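Local coordinates for glucose dehydrogenase (Serratia sp. FS14, PDB 7CDY), which belongs to the glucose/sorbosone dehydrogenase family of beta-propeller proteins and carries a bound calcium ion, at residues A[142-147]-A[155-160]; A[148-153]-A[227-232]; A[188-193]-A[207-212]. All coordinates share one frame; numbering follows the deposited sequence.

Overall arrangement
The three contacts crowd together on one side of the chain's centre, their own centres 8 to 10 Å apart. Contacts 1 and 3 are buried. Contact 1 joins two parts of the single loop between strands 137-140 and 160-163, through backbone and amide bonds, whereas contact 3 lies at the mouth of the hairpin 192-198/205-210 and is rich in ionisable groups. Contact 2, farther out and partly buried, sets the same loop as contact 1 against calcium-binding segment 227-232, by one glutamine-to-backbone bond and apolar packing. The bond from W229 to E143 ties contacts 1 and 2, those of G158 and E143 to H190 and R191 tie 1 and 3, and one calcium-bound water belongs to both 2 and 3.

Contact 1 (A[142-147]-A[155-160]); sequences GENNQR and KLQGKL
N144 and Q157 meet at about a right angle, their amide planes turned 70° apart. NE2 of Q157 gives a hydrogen to OD1 of N144 at 2.9 Å; the acceptor lies close to the plane of the glutamine amide, yet the donor stands well above the carbonyl plane of the asparagine. The folded glutamine chain, bent about its CB-CG bond (chi2 70°), passes along the backbone of E143, with CG of Q157 3.5 Å from O of E143, before its amide reaches across. Both amides are doubly engaged: NE2 of Q157 also bonds to P117 O, and OD1 of N144 receives L119 N. Amide side chains suit this buried place because each can satisfy several backbone groups without bringing a charge.

Both segments belong to one long loop of the propeller, which leaves strand 137-140 and returns as strand 160-163 of the same antiparallel sheet; residues 143-146 form a type I' turn in it. At the root of the turn G158 N bonds to G142 O at 3.0 Å, while CB of E143 packs 3.8 Å from CB of Q157. G158 has a positive phi, easily adopted by glycine, and packs close against E143. The carboxylate of E143 turns the other way: its OE1 accepts N145 N within the turn and H124 ND1, and its OE2 accepts W229 NE1.

Contact 2 (A[148-153]-A[227-232]); sequences PTAQET and YGWPLA. With CA (calcium ion), chain D.
Q151 reaches from the 3-10 turn 148-151 to the backbone of W229, and with A150 it makes the close part of this contact. NE2 of Q151 donates to O of W229 at 2.9 Å, nearly straight (164° at the hydrogen). The oxygen lies near the plane of the glutamine amide, while the donor approaches from above the carbonyl plane. With CG beside the backbone N (chi1 -68°) and a second bend at chi2, the chain slides past the P230 ring, running opposite to it, and CG of Q151 sits 3.9 Å from CD of P230. The far end is held as well, since OE1 accepts N226 ND2; a glutamine can thus serve both a donor and an acceptor. The small methyl of A150 fits against the indole edge, its CB 3.9 Å from CD1 of W229. Buried P230 follows a cis peptide bond and lies with CB over one face of the W229 indole, an aromatic-proline pairing often found with cis proline. G228, also buried, has a positive phi that glycine tolerates easily.

Toward solvent the fit is slacker. P148, exposed, brings its CA to 4.1 Å from CG of P230, and partly exposed L231 adds only a small edge contact, through CD1 beside the glutamine amide.

At the start of segment 227-232 O of Y227 binds the calcium ion at 2.3 Å, alongside four waters and E217, and A232 O accepts a hydrogen from one of those waters. A backbone carbonyl, a carboxylate and several waters gathered round the ion are typical of a calcium-binding loop, here on a beta-propeller.

Contact 3 (A[188-193]-A[207-212]); sequences YGHRNP and EHEHGP
Segments 188-193 and 207-212 converge at the open end of an antiparallel hairpin, where the chain directions lie 99° apart and P193 CA comes within 3.8 Å of E209 CA. The pairing is loose, but H210 N still donates to N192 O at 3.1 Å.

E209 is the central side chain. Its CG lies between the backbone N and carbonyl carbon (chi1 54°), and the extended chain beyond carries the carboxylate to the loop at H190 and R191. OE2 accepts ND1 of H190 at 2.9 Å, nearly along its own C-O axis and close to the imidazole plane, although ring and carboxylate planes stand 59° apart. OE1 accepts R191 N, also at 2.9 Å, from above the carboxylate plane, and takes another hydrogen from a calcium-bound water that also donates to G189 O. E207 extends from the same strand: its OE2 lies 2.6 Å from OE2 of E209 and beside CB of P193, while its OE1 receives N219 ND2.

R191 runs the other way along 210-212, extended from CG to NE. NH1 of R191 donates to O of H210 at 3.1 Å, standing above the plane of that carbonyl. P212 N sits 3.6 Å above the guanidinium plane of R191, over its centre, and G211 O lies over the same face. Arginine suits this place by offering a long chain, an N-H for the carbonyl of H210 and a flat face for proline. N192 and H210 lie side by side, amide and ring not far from parallel; N192 OD1 accepts G126 N, H210 is also held by Q194, and H190 by S187.

So short a separation between two acid oxygens implies that one of the two groups probably holds a proton and donates it to the other, and the N-H donors and nearby calcium ion could help such a close pair coexist.

Contact 1 (A[142-147]-A[155-160])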
ATOM      1  N   GLY A 142      -8.404   4.266   0.706  1.00  9.27           N
ATOM      2  CA  GLY A 142      -9.115   4.422   1.956  1.00  9.64           C
ATOM      3  C   GLY A 142     -10.419   5.178   1.766  1.00  8.37           C
ATOM      4  O   GLY A 142     -10.731   5.706   0.700  1.00  9.58           O
ATOM      5  N   GLU A 143     -11.208   5.218   2.839  1.00  8.94           N
ATOM      6  CA  GLU A 143     -12.525   5.916   2.776  1.00  7.88           C
ATOM      7  C   GLU A 143     -12.450   7.363   3.300  1.00 11.01           C
ATOM      8  O   GLU A 143     -13.492   7.899   3.579  1.00  9.05           O
ATOM      9  CB  GLU A 143     -13.686   5.124   3.413  1.00 10.45           C
ATOM     10  CG  GLU A 143     -13.390   4.349   4.689  1.00 11.37           C
ATOM     11  CD  GLU A 143     -12.915   5.119   5.916  1.00 22.11           C
ATOM     12  OE1 GLU A 143     -11.989   5.890   5.786  1.00 43.62           O
ATOM     13  OE2 GLU A 143     -13.438   4.863   6.989  1.00 36.84           O
ATOM     14  N   ASN A 144     -11.240   7.946   3.382  1.00  8.41           N
ATOM     15  CA  ASN A 144     -11.067   9.366   3.684  1.00  8.69           C
ATOM     16  C   ASN A 144     -11.581   9.742   5.074  1.00 11.95           C
ATOM     17  O   ASN A 144     -11.779  10.940   5.358  1.00 12.28           O
ATOM     18  CB  ASN A 144     -11.738  10.279   2.636  1.00  9.29           C
ATOM     19  CG  ASN A 144     -11.095  10.241   1.234  1.00 10.95           C
ATOM     20  OD1 ASN A 144     -11.644  10.860   0.320  1.00 11.61           O
ATOM     21  ND2 ASN A 144      -9.980   9.540   1.049  1.00 10.16           N
ATOM     22  N   ASN A 145     -11.821   8.750   5.935  1.00 10.47           N
ATOM     23  CA  ASN A 145     -12.380   8.923   7.274  1.00 11.03           C
ATOM     24  C   ASN A 145     -13.863   9.275   7.261  1.00 13.32           C
ATOM     25  O   ASN A 145     -14.372   9.835   8.233  1.00 15.36           O
ATOM     26  CB  ASN A 145     -11.572   9.876   8.176  1.00 12.68           C
ATOM     27  CG  ASN A 145     -11.715   9.546   9.645  1.00 16.61           C
ATOM     28  OD1 ASN A 145     -12.057   8.418  10.017  1.00 18.05           O
ATOM     29  ND2 ASN A 145     -11.472  10.536  10.491  1.00 18.07           N
ATOM     30  N   GLN A 146     -14.569   8.949   6.185  1.00 11.03           N
ATOM     31  CA  GLN A 146     -16.030   9.038   6.126  1.00 11.65           C
ATOM     32  C   GLN A 146     -16.539   7.597   6.046  1.00 12.13           C
ATOM     33  O   GLN A 146     -16.719   7.043   4.962  1.00 11.92           O
ATOM     34  CB  GLN A 146     -16.470   9.884   4.940  1.00 13.47           C
ATOM     35  CG  GLN A 146     -15.985  11.329   5.039  1.00 16.84           C
ATOM     36  CD  GLN A 146     -16.613  12.066   6.212  1.00 20.78           C
ATOM     37  OE1 GLN A 146     -17.772  11.829   6.558  1.00 30.14           O
ATOM     38  NE2 GLN A 146     -15.854  12.962   6.828  1.00 29.67           N
ATOM     39  N   ARG A 147     -16.768   6.992   7.210  1.00 12.21           N
ATOM     40  CA  ARG A 147     -16.938   5.538   7.291  1.00 10.34           C
ATOM     41  C   ARG A 147     -17.986   4.962   6.343  1.00 11.07           C
ATOM     42  O   ARG A 147     -17.681   3.976   5.650  1.00 11.23           O
ATOM     43  CB  ARG A 147     -17.175   5.096   8.746  1.00 11.82           C
ATOM     44  CG  ARG A 147     -16.045   5.418   9.733  1.00 12.16           C
ATOM     45  CD  ARG A 147     -16.344   4.865  11.140  1.00 13.14           C
ATOM     46  NE  ARG A 147     -17.627   5.369  11.619  1.00 14.13           N
ATOM     47  CZ  ARG A 147     -17.765   6.484  12.328  1.00 16.92           C
ATOM     48  NH1 ARG A 147     -18.973   6.899  12.673  1.00 20.30           N
ATOM     49  NH2 ARG A 147     -16.697   7.182  12.696  1.00 19.03           N
ATOM     50  N   LYS A 155     -19.162   5.892  -4.966  1.00 12.99           N
ATOM     51  CA  LYS A 155     -18.057   6.647  -4.388  1.00 12.73           C
ATOM     52  C   LYS A 155     -16.797   5.795  -4.376  1.00 10.73           C
ATOM     53  O   LYS A 155     -16.854   4.594  -4.110  1.00 13.17           O
ATOM     54  CB  LYS A 155     -18.412   7.126  -2.978  1.00 15.06           C
ATOM     55  CG  LYS A 155     -19.518   8.180  -3.027  1.00 18.13           C
ATOM     56  CD  LYS A 155     -19.839   8.795  -1.695  1.00 21.88           C
ATOM     57  CE  LYS A 155     -21.029   9.740  -1.845  1.00 27.46           C
ATOM     58  NZ  LYS A 155     -21.720   9.964  -0.553  1.00 31.51           N
ATOM     59  N   LEU A 156     -15.651   6.418  -4.656  1.00 10.66           N
ATOM     60  CA  LEU A 156     -14.385   5.697  -4.724  1.00 10.34           C
ATOM     61  C   LEU A 156     -13.675   5.593  -3.371  1.00 11.89           C
ATOM     62  O   LEU A 156     -12.500   5.209  -3.312  1.00 14.80           O
ATOM     63  CB  LEU A 156     -13.501   6.284  -5.825  1.00  9.80           C
ATOM     64  CG  LEU A 156     -14.073   5.994  -7.211  1.00  9.13           C
ATOM     65  CD1 LEU A 156     -13.413   6.876  -8.250  1.00 14.00           C
ATOM     66  CD2 LEU A 156     -13.915   4.526  -7.581  1.00 12.59           C
ATOM     67  N   GLN A 157     -14.380   5.863  -2.287  1.00 11.29           N
ATOM     68  CA  GLN A 157     -13.864   5.671  -0.943  1.00 10.24           C
ATOM     69  C   GLN A 157     -13.934   4.203  -0.549  1.00  9.37           C
ATOM     70  O   GLN A 157     -14.951   3.536  -0.766  1.00 10.30           O
ATOM     71  CB  GLN A 157     -14.740   6.456   0.032  1.00 11.35           C
ATOM     72  CG  GLN A 157     -14.343   7.906   0.209  1.00 15.45           C
ATOM     73  CD  GLN A 157     -14.631   8.731  -1.022  1.00 15.74           C
ATOM     74  OE1 GLN A 157     -15.627   8.501  -1.734  1.00 15.35           O
ATOM     75  NE2 GLN A 157     -13.760   9.697  -1.294  1.00 13.23           N
ATOM     76  N   GLY A 158     -12.879   3.712   0.101  1.00  9.13           N
ATOM     77  CA  GLY A 158     -12.910   2.362   0.655  1.00 11.16           C
ATOM     78  C   GLY A 158     -13.027   1.282  -0.392  1.00  9.80           C
ATOM     79  O   GLY A 158     -13.699   0.268  -0.170  1.00  9.81           O
ATOM     80  N   LYS A 159     -12.401   1.493  -1.539  1.00 10.09           N
ATOM     81  CA  LYS A 159     -12.478   0.591  -2.673  1.00  9.22           C
ATOM     82  C   LYS A 159     -11.079   0.141  -3.061  1.00 10.29           C
ATOM     83  O   LYS A 159     -10.094   0.876  -2.897  1.00 11.93           O
ATOM     84  CB  LYS A 159     -13.064   1.308  -3.903  1.00  9.94           C
ATOM     85  CG  LYS A 159     -14.387   2.026  -3.674  1.00 10.56           C
ATOM     86  CD  LYS A 159     -15.464   1.033  -3.308  1.00 10.49           C
ATOM     87  CE  LYS A 159     -16.879   1.621  -3.307  1.00 10.58           C
ATOM     88  NZ  LYS A 159     -17.137   2.511  -2.142  1.00 11.62           N
ATOM     89  N   LEU A 160     -10.990  -1.081  -3.561  1.00  8.43           N
ATOM     90  CA  LEU A 160      -9.868  -1.513  -4.378  0.59  9.64           C
ATOM     91  C   LEU A 160     -10.285  -1.340  -5.831  1.00  8.47           C
ATOM     92  O   LEU A 160     -11.385  -1.753  -6.210  1.00 10.76           O
ATOM     93  CB  LEU A 160      -9.554  -2.979  -4.089  0.59 11.65           C
ATOM     94  CG  LEU A 160      -8.380  -3.627  -4.811  0.59  9.99           C
ATOM     95  CD1 LEU A 160      -7.108  -2.823  -4.623  0.59 12.11           C
ATOM     96  CD2 LEU A 160      -8.182  -5.046  -4.323  0.59 12.79           C
TER

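Contact 2 (A[148-153]-A[227-232])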
ATOM      1  N   PRO A 148     -19.215   5.493   6.265  1.00 11.96           N
ATOM      2  CA  PRO A 148     -20.235   4.834   5.430  1.00 12.27           C
ATOM      3  C   PRO A 148     -19.923   4.839   3.949  1.00 11.43           C
ATOM      4  O   PRO A 148     -20.491   4.018   3.216  1.00 12.25           O
ATOM      5  CB  PRO A 148     -21.515   5.639   5.717  1.00 14.02           C
ATOM      6  CG  PRO A 148     -21.236   6.411   6.951  1.00 16.43           C
ATOM      7  CD  PRO A 148     -19.762   6.656   6.981  1.00 12.84           C
ATOM      8  N   THR A 149     -19.040   5.726   3.481  1.00 11.22           N
ATOM      9  CA  THR A 149     -18.805   5.815   2.043  1.00 10.72           C
ATOM     10  C   THR A 149     -18.136   4.565   1.478  1.00 10.28           C
ATOM     11  O   THR A 149     -18.234   4.323   0.271  1.00 11.15           O
ATOM     12  CB  THR A 149     -18.008   7.076   1.680  1.00 11.65           C
ATOM     13  OG1 THR A 149     -16.694   7.006   2.260  1.00 12.06           O
ATOM     14  CG2 THR A 149     -18.724   8.334   2.157  1.00 13.45           C
ATOM     15  N   ALA A 150     -17.503   3.739   2.323  1.00  9.99           N
ATOM     16  CA  ALA A 150     -16.904   2.499   1.834  1.00 10.18           C
ATOM     17  C   ALA A 150     -17.953   1.562   1.246  1.00 10.32           C
ATOM     18  O   ALA A 150     -17.638   0.753   0.368  1.00 10.69           O
ATOM     19  CB  ALA A 150     -16.126   1.798   2.957  1.00  9.59           C
ATOM     20  N   GLN A 151     -19.203   1.663   1.708  1.00 10.16           N
ATOM     21  CA  GLN A 151     -20.300   0.835   1.229  1.00 10.70           C
ATOM     22  C   GLN A 151     -20.990   1.422   0.010  1.00 11.21           C
ATOM     23  O   GLN A 151     -21.782   0.721  -0.627  1.00 13.76           O
ATOM     24  CB  GLN A 151     -21.351   0.664   2.335  1.00 10.03           C
ATOM     25  CG  GLN A 151     -20.871  -0.171   3.513  1.00 10.48           C
ATOM     26  CD  GLN A 151     -20.638  -1.605   3.116  1.00 11.36           C
ATOM     27  OE1 GLN A 151     -21.546  -2.262   2.589  1.00 12.65           O
ATOM     28  NE2 GLN A 151     -19.419  -2.105   3.325  1.00 10.69           N
ATOM     29  N   GLU A 152     -20.727   2.677  -0.329  1.00 10.36           N
ATOM     30  CA  GLU A 152     -21.491   3.364  -1.361  1.00 11.07           C
ATOM     31  C   GLU A 152     -20.882   3.067  -2.726  1.00 12.77           C
ATOM     32  O   GLU A 152     -19.697   3.326  -2.961  1.00 12.20           O
ATOM     33  CB  GLU A 152     -21.568   4.858  -1.049  1.00 12.93           C
ATOM     34  CG  GLU A 152     -22.316   5.085   0.269  1.00 16.45           C
ATOM     35  CD  GLU A 152     -22.295   6.506   0.778  1.00 21.99           C
ATOM     36  OE1 GLU A 152     -22.112   7.438  -0.022  1.00 26.85           O
ATOM     37  OE2 GLU A 152     -22.483   6.692   2.002  1.00 27.72           O
ATOM     38  N   THR A 153     -21.688   2.495  -3.621  1.00 12.23           N
ATOM     39  CA  THR A 153     -21.157   2.010  -4.888  1.00 13.13           C
ATOM     40  C   THR A 153     -20.825   3.129  -5.863  1.00 11.58           C
ATOM     41  O   THR A 153     -20.110   2.881  -6.838  1.00 13.95           O
ATOM     42  CB  THR A 153     -22.126   1.025  -5.543  1.00 14.08           C
ATOM     43  OG1 THR A 153     -23.355   1.691  -5.849  1.00 16.76           O
ATOM     44  CG2 THR A 153     -22.393  -0.164  -4.622  1.00 17.61           C
ATOM     45  N   TYR A 227     -16.115  -6.201   1.721  1.00  9.13           N
ATOM     46  CA  TYR A 227     -15.191  -6.528   2.847  1.00  8.80           C
ATOM     47  C   TYR A 227     -15.728  -6.003   4.198  1.00  9.68           C
ATOM     48  O   TYR A 227     -15.123  -6.111   5.227  1.00  9.67           O
ATOM     49  CB  TYR A 227     -13.716  -6.368   2.437  1.00 10.16           C
ATOM     50  CG  TYR A 227     -13.418  -7.450   1.437  1.00  9.38           C
ATOM     51  CD1 TYR A 227     -13.767  -7.310   0.109  1.00  9.45           C
ATOM     52  CD2 TYR A 227     -12.997  -8.683   1.865  1.00 12.09           C
ATOM     53  CE1 TYR A 227     -13.671  -8.365  -0.771  1.00 11.41           C
ATOM     54  CE2 TYR A 227     -12.878  -9.739   0.991  1.00 10.48           C
ATOM     55  CZ  TYR A 227     -13.240  -9.587  -0.323  1.00 11.34           C
ATOM     56  OH  TYR A 227     -13.185 -10.660  -1.134  1.00 12.47           O
ATOM     57  N   GLY A 228     -16.912  -5.416   4.104  1.00  9.60           N
ATOM     58  CA  GLY A 228     -17.795  -5.104   5.247  1.00  9.83           C
ATOM     59  C   GLY A 228     -17.650  -3.788   5.972  1.00  9.74           C
ATOM     60  O   GLY A 228     -18.560  -3.449   6.693  1.00 10.11           O
ATOM     61  N   TRP A 229     -16.555  -3.076   5.788  1.00  9.05           N
ATOM     62  CA  TRP A 229     -16.398  -1.834   6.588  1.00  8.97           C
ATOM     63  C   TRP A 229     -17.466  -0.828   6.177  1.00  9.42           C
ATOM     64  O   TRP A 229     -17.633  -0.627   4.998  1.00  9.42           O
ATOM     65  CB  TRP A 229     -15.009  -1.234   6.395  1.00  8.31           C
ATOM     66  CG  TRP A 229     -14.799   0.075   7.107  1.00  8.32           C
ATOM     67  CD1 TRP A 229     -14.784   1.314   6.540  1.00  8.89           C
ATOM     68  CD2 TRP A 229     -14.693   0.285   8.523  1.00  8.75           C
ATOM     69  NE1 TRP A 229     -14.611   2.277   7.491  1.00  8.38           N
ATOM     70  CE2 TRP A 229     -14.525   1.675   8.715  1.00  7.77           C
ATOM     71  CE3 TRP A 229     -14.616  -0.556   9.634  1.00  8.33           C
ATOM     72  CZ2 TRP A 229     -14.353   2.243   9.976  1.00  8.99           C
ATOM     73  CZ3 TRP A 229     -14.440  -0.008  10.882  1.00  9.38           C
ATOM     74  CH2 TRP A 229     -14.304   1.376  11.036  1.00 10.05           C
ATOM     75  N   PRO A 230     -18.167  -0.131   7.094  1.00  9.10           N
ATOM     76  CA  PRO A 230     -18.103  -0.198   8.559  1.00  9.24           C
ATOM     77  C   PRO A 230     -19.222  -1.020   9.199  1.00  9.97           C
ATOM     78  O   PRO A 230     -19.400  -0.936  10.416  1.00 10.79           O
ATOM     79  CB  PRO A 230     -18.279   1.268   8.960  1.00  9.42           C
ATOM     80  CG  PRO A 230     -19.277   1.768   7.959  1.00  9.21           C
ATOM     81  CD  PRO A 230     -18.962   1.035   6.653  1.00 11.28           C
ATOM     82  N   LEU A 231     -19.953  -1.805   8.399  1.00  9.94           N
ATOM     83  CA  LEU A 231     -21.013  -2.655   8.945  1.00  9.72           C
ATOM     84  C   LEU A 231     -20.448  -3.840   9.710  1.00  9.56           C
ATOM     85  O   LEU A 231     -21.064  -4.310  10.681  1.00 11.07           O
ATOM     86  CB  LEU A 231     -21.860  -3.194   7.803  1.00 11.05           C
ATOM     87  CG  LEU A 231     -22.469  -2.168   6.850  1.00 13.36           C
ATOM     88  CD1 LEU A 231     -23.272  -2.855   5.733  1.00 14.61           C
ATOM     89  CD2 LEU A 231     -23.332  -1.188   7.624  1.00 19.32           C
ATOM     90  N   ALA A 232     -19.301  -4.354   9.284  1.00 10.15           N
ATOM     91  CA  ALA A 232     -18.622  -5.448   9.958  1.00 10.58           C
ATOM     92  C   ALA A 232     -17.215  -4.995  10.314  1.00  9.11           C
ATOM     93  O   ALA A 232     -16.534  -4.369   9.488  1.00 10.60           O
ATOM     94  CB  ALA A 232     -18.554  -6.672   9.050  1.00 11.52           C
TER
HETATM   95 CA    CA D 402     -13.392  -6.249   6.751  1.00  9.49          CA
HETATM   96  O   HOH W   1     -14.198  -4.413   8.080  1.00 10.59           O
HETATM   97  O   HOH W   2     -12.705  -4.486   5.248  1.00  9.21           O
HETATM   98  O   HOH W   3     -14.975  -7.470   8.019  1.00 11.52           O
HETATM   99  O   HOH W   4     -12.915  -8.370   5.601  1.00 10.16           O

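Contact 3 (A[188-193]-A[207-212])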
ATOM      1  N   TYR A 188     -15.104  -3.601  -2.481  1.00  8.96           N
ATOM      2  CA  TYR A 188     -15.545  -2.464  -1.685  1.00  8.65           C
ATOM      3  C   TYR A 188     -15.623  -2.856  -0.215  1.00  8.32           C
ATOM      4  O   TYR A 188     -15.327  -3.990   0.160  1.00  8.96           O
ATOM      5  CB  TYR A 188     -16.834  -1.853  -2.252  1.00 10.86           C
ATOM      6  CG  TYR A 188     -18.116  -2.638  -2.095  1.00 10.08           C
ATOM      7  CD1 TYR A 188     -18.323  -3.837  -2.767  1.00 10.50           C
ATOM      8  CD2 TYR A 188     -19.145  -2.136  -1.319  1.00 11.04           C
ATOM      9  CE1 TYR A 188     -19.523  -4.530  -2.634  1.00 11.50           C
ATOM     10  CE2 TYR A 188     -20.348  -2.814  -1.191  1.00 14.28           C
ATOM     11  CZ  TYR A 188     -20.520  -4.000  -1.853  1.00 11.07           C
ATOM     12  OH  TYR A 188     -21.718  -4.679  -1.714  1.00 15.11           O
ATOM     13  N   GLY A 189     -16.001  -1.897   0.630  1.00  8.62           N
ATOM     14  CA  GLY A 189     -16.041  -2.156   2.060  1.00  8.96           C
ATOM     15  C   GLY A 189     -14.690  -2.270   2.727  1.00  8.60           C
ATOM     16  O   GLY A 189     -14.532  -3.061   3.668  1.00  9.18           O
ATOM     17  N   HIS A 190     -13.713  -1.484   2.276  1.00  8.21           N
ATOM     18  CA  HIS A 190     -12.390  -1.414   2.875  1.00  8.81           C
ATOM     19  C   HIS A 190     -12.261  -0.133   3.695  1.00  8.26           C
ATOM     20  O   HIS A 190     -12.918   0.873   3.411  1.00 10.20           O
ATOM     21  CB  HIS A 190     -11.322  -1.448   1.773  1.00 10.27           C
ATOM     22  CG  HIS A 190     -11.380  -2.682   0.926  1.00  9.25           C
ATOM     23  ND1 HIS A 190     -11.019  -3.924   1.403  1.00 10.47           N
ATOM     24  CD2 HIS A 190     -11.790  -2.875  -0.353  1.00  9.46           C
ATOM     25  CE1 HIS A 190     -11.183  -4.828   0.449  1.00  9.88           C
ATOM     26  NE2 HIS A 190     -11.651  -4.217  -0.624  1.00  9.65           N
ATOM     27  N   ARG A 191     -11.423  -0.188   4.739  1.00  9.36           N
ATOM     28  CA  ARG A 191     -11.237   0.972   5.610  1.00  9.25           C
ATOM     29  C   ARG A 191     -10.044   1.837   5.195  1.00  9.11           C
ATOM     30  O   ARG A 191     -10.232   2.888   4.573  1.00 10.54           O
ATOM     31  CB  ARG A 191     -11.147   0.556   7.080  1.00  9.38           C
ATOM     32  CG  ARG A 191     -11.116   1.732   8.032  1.00 10.06           C
ATOM     33  CD  ARG A 191     -11.099   1.249   9.480  1.00  9.24           C
ATOM     34  NE  ARG A 191     -10.926   2.359  10.410  1.00  9.65           N
ATOM     35  CZ  ARG A 191      -9.752   2.910  10.687  1.00  9.76           C
ATOM     36  NH1 ARG A 191      -8.649   2.412  10.148  1.00 11.55           N
ATOM     37  NH2 ARG A 191      -9.683   3.934  11.521  1.00 11.99           N
ATOM     38  N   ASN A 192      -8.819   1.447   5.553  1.00  9.47           N
ATOM     39  CA  ASN A 192      -7.624   2.168   5.120  1.00  8.79           C
ATOM     40  C   ASN A 192      -6.531   1.174   4.779  1.00  8.91           C
ATOM     41  O   ASN A 192      -5.748   0.762   5.647  1.00  9.77           O
ATOM     42  CB  ASN A 192      -7.120   3.167   6.157  1.00 10.97           C
ATOM     43  CG  ASN A 192      -6.078   4.076   5.570  1.00 10.32           C
ATOM     44  OD1 ASN A 192      -6.129   4.379   4.379  1.00 12.85           O
ATOM     45  ND2 ASN A 192      -5.125   4.511   6.385  1.00 15.05           N
ATOM     46  N   PRO A 193      -6.450   0.764   3.512  1.00  8.17           N
ATOM     47  CA  PRO A 193      -5.498  -0.288   3.113  1.00  9.50           C
ATOM     48  C   PRO A 193      -4.102   0.274   2.906  1.00  9.14           C
ATOM     49  O   PRO A 193      -3.887   1.132   2.044  1.00 12.51           O
ATOM     50  CB  PRO A 193      -6.082  -0.820   1.798  1.00  8.74           C
ATOM     51  CG  PRO A 193      -6.918   0.322   1.260  1.00 18.19           C
ATOM     52  CD  PRO A 193      -7.386   1.138   2.434  1.00 10.79           C
ATOM     53  N   GLU A 207      -4.381  -8.142   0.214  1.00  9.56           N
ATOM     54  CA  GLU A 207      -4.517  -6.781   0.713  1.00  9.01           C
ATOM     55  C   GLU A 207      -4.518  -6.820   2.230  1.00  9.26           C
ATOM     56  O   GLU A 207      -4.943  -7.811   2.831  1.00 10.18           O
ATOM     57  CB  GLU A 207      -5.822  -6.154   0.180  1.00  9.41           C
ATOM     58  CG  GLU A 207      -6.181  -4.775   0.713  1.00 10.05           C
ATOM     59  CD  GLU A 207      -7.138  -4.799   1.893  1.00 11.11           C
ATOM     60  OE1 GLU A 207      -7.356  -5.871   2.499  1.00 12.87           O
ATOM     61  OE2 GLU A 207      -7.652  -3.709   2.229  1.00 10.05           O
ATOM     62  N   HIS A 208      -4.061  -5.738   2.859  1.00  8.19           N
ATOM     63  CA  HIS A 208      -4.295  -5.589   4.293  1.00  7.75           C
ATOM     64  C   HIS A 208      -4.701  -4.156   4.610  1.00  8.32           C
ATOM     65  O   HIS A 208      -4.482  -3.235   3.817  1.00  8.44           O
ATOM     66  CB  HIS A 208      -3.173  -6.174   5.178  1.00  8.48           C
ATOM     67  CG  HIS A 208      -1.881  -5.416   5.155  1.00  8.27           C
ATOM     68  ND1 HIS A 208      -1.787  -4.077   5.469  1.00  8.40           N
ATOM     69  CD2 HIS A 208      -0.613  -5.844   4.941  1.00  9.14           C
ATOM     70  CE1 HIS A 208      -0.517  -3.707   5.416  1.00  8.52           C
ATOM     71  NE2 HIS A 208       0.217  -4.760   5.104  1.00  9.43           N
ATOM     72  N   GLU A 209      -5.319  -3.975   5.778  1.00  8.51           N
ATOM     73  CA  GLU A 209      -5.856  -2.663   6.114  1.00  8.24           C
ATOM     74  C   GLU A 209      -5.910  -2.493   7.623  1.00  8.36           C
ATOM     75  O   GLU A 209      -6.032  -3.460   8.376  1.00  8.70           O
ATOM     76  CB  GLU A 209      -7.253  -2.441   5.513  1.00  8.68           C
ATOM     77  CG  GLU A 209      -8.267  -3.519   5.874  1.00  8.76           C
ATOM     78  CD  GLU A 209      -9.567  -3.320   5.125  1.00  8.53           C
ATOM     79  OE1 GLU A 209     -10.533  -2.795   5.710  1.00  9.55           O
ATOM     80  OE2 GLU A 209      -9.619  -3.647   3.919  1.00 10.48           O
ATOM     81  N   HIS A 210      -5.871  -1.232   8.037  1.00  8.85           N
ATOM     82  CA  HIS A 210      -6.030  -0.858   9.433  1.00  8.14           C
ATOM     83  C   HIS A 210      -7.483  -0.991   9.850  1.00  7.96           C
ATOM     84  O   HIS A 210      -8.395  -0.555   9.129  1.00  8.49           O
ATOM     85  CB  HIS A 210      -5.654   0.613   9.620  1.00  9.86           C
ATOM     86  CG  HIS A 210      -4.206   0.901   9.405  1.00  9.26           C
ATOM     87  ND1 HIS A 210      -3.280   0.827  10.422  1.00 11.80           N
ATOM     88  CD2 HIS A 210      -3.521   1.273   8.296  1.00 10.84           C
ATOM     89  CE1 HIS A 210      -2.083   1.130   9.945  1.00  9.85           C
ATOM     90  NE2 HIS A 210      -2.202   1.401   8.657  1.00 11.46           N
ATOM     91  N   GLY A 211      -7.697  -1.576  11.025  1.00  8.25           N
ATOM     92  CA  GLY A 211      -8.933  -1.378  11.737  1.00  9.52           C
ATOM     93  C   GLY A 211      -8.882  -0.088  12.505  1.00  9.86           C
ATOM     94  O   GLY A 211      -7.885   0.640  12.483  1.00 10.26           O
ATOM     95  N   PRO A 212      -9.977   0.225  13.192  1.00  9.39           N
ATOM     96  CA  PRO A 212      -9.999   1.424  14.043  1.00 10.29           C
ATOM     97  C   PRO A 212      -9.266   1.155  15.353  1.00 10.04           C
ATOM     98  O   PRO A 212      -8.047   0.953  15.335  1.00 12.34           O
ATOM     99  CB  PRO A 212     -11.503   1.691  14.230  1.00 10.93           C
ATOM    100  CG  PRO A 212     -12.135   0.327  14.136  1.00 10.52           C
ATOM    101  CD  PRO A 212     -11.271  -0.482  13.168  1.00 10.09           C
TER
HETATM  102  O   HOH W   2     -12.705  -4.486   5.248  1.00  9.21           O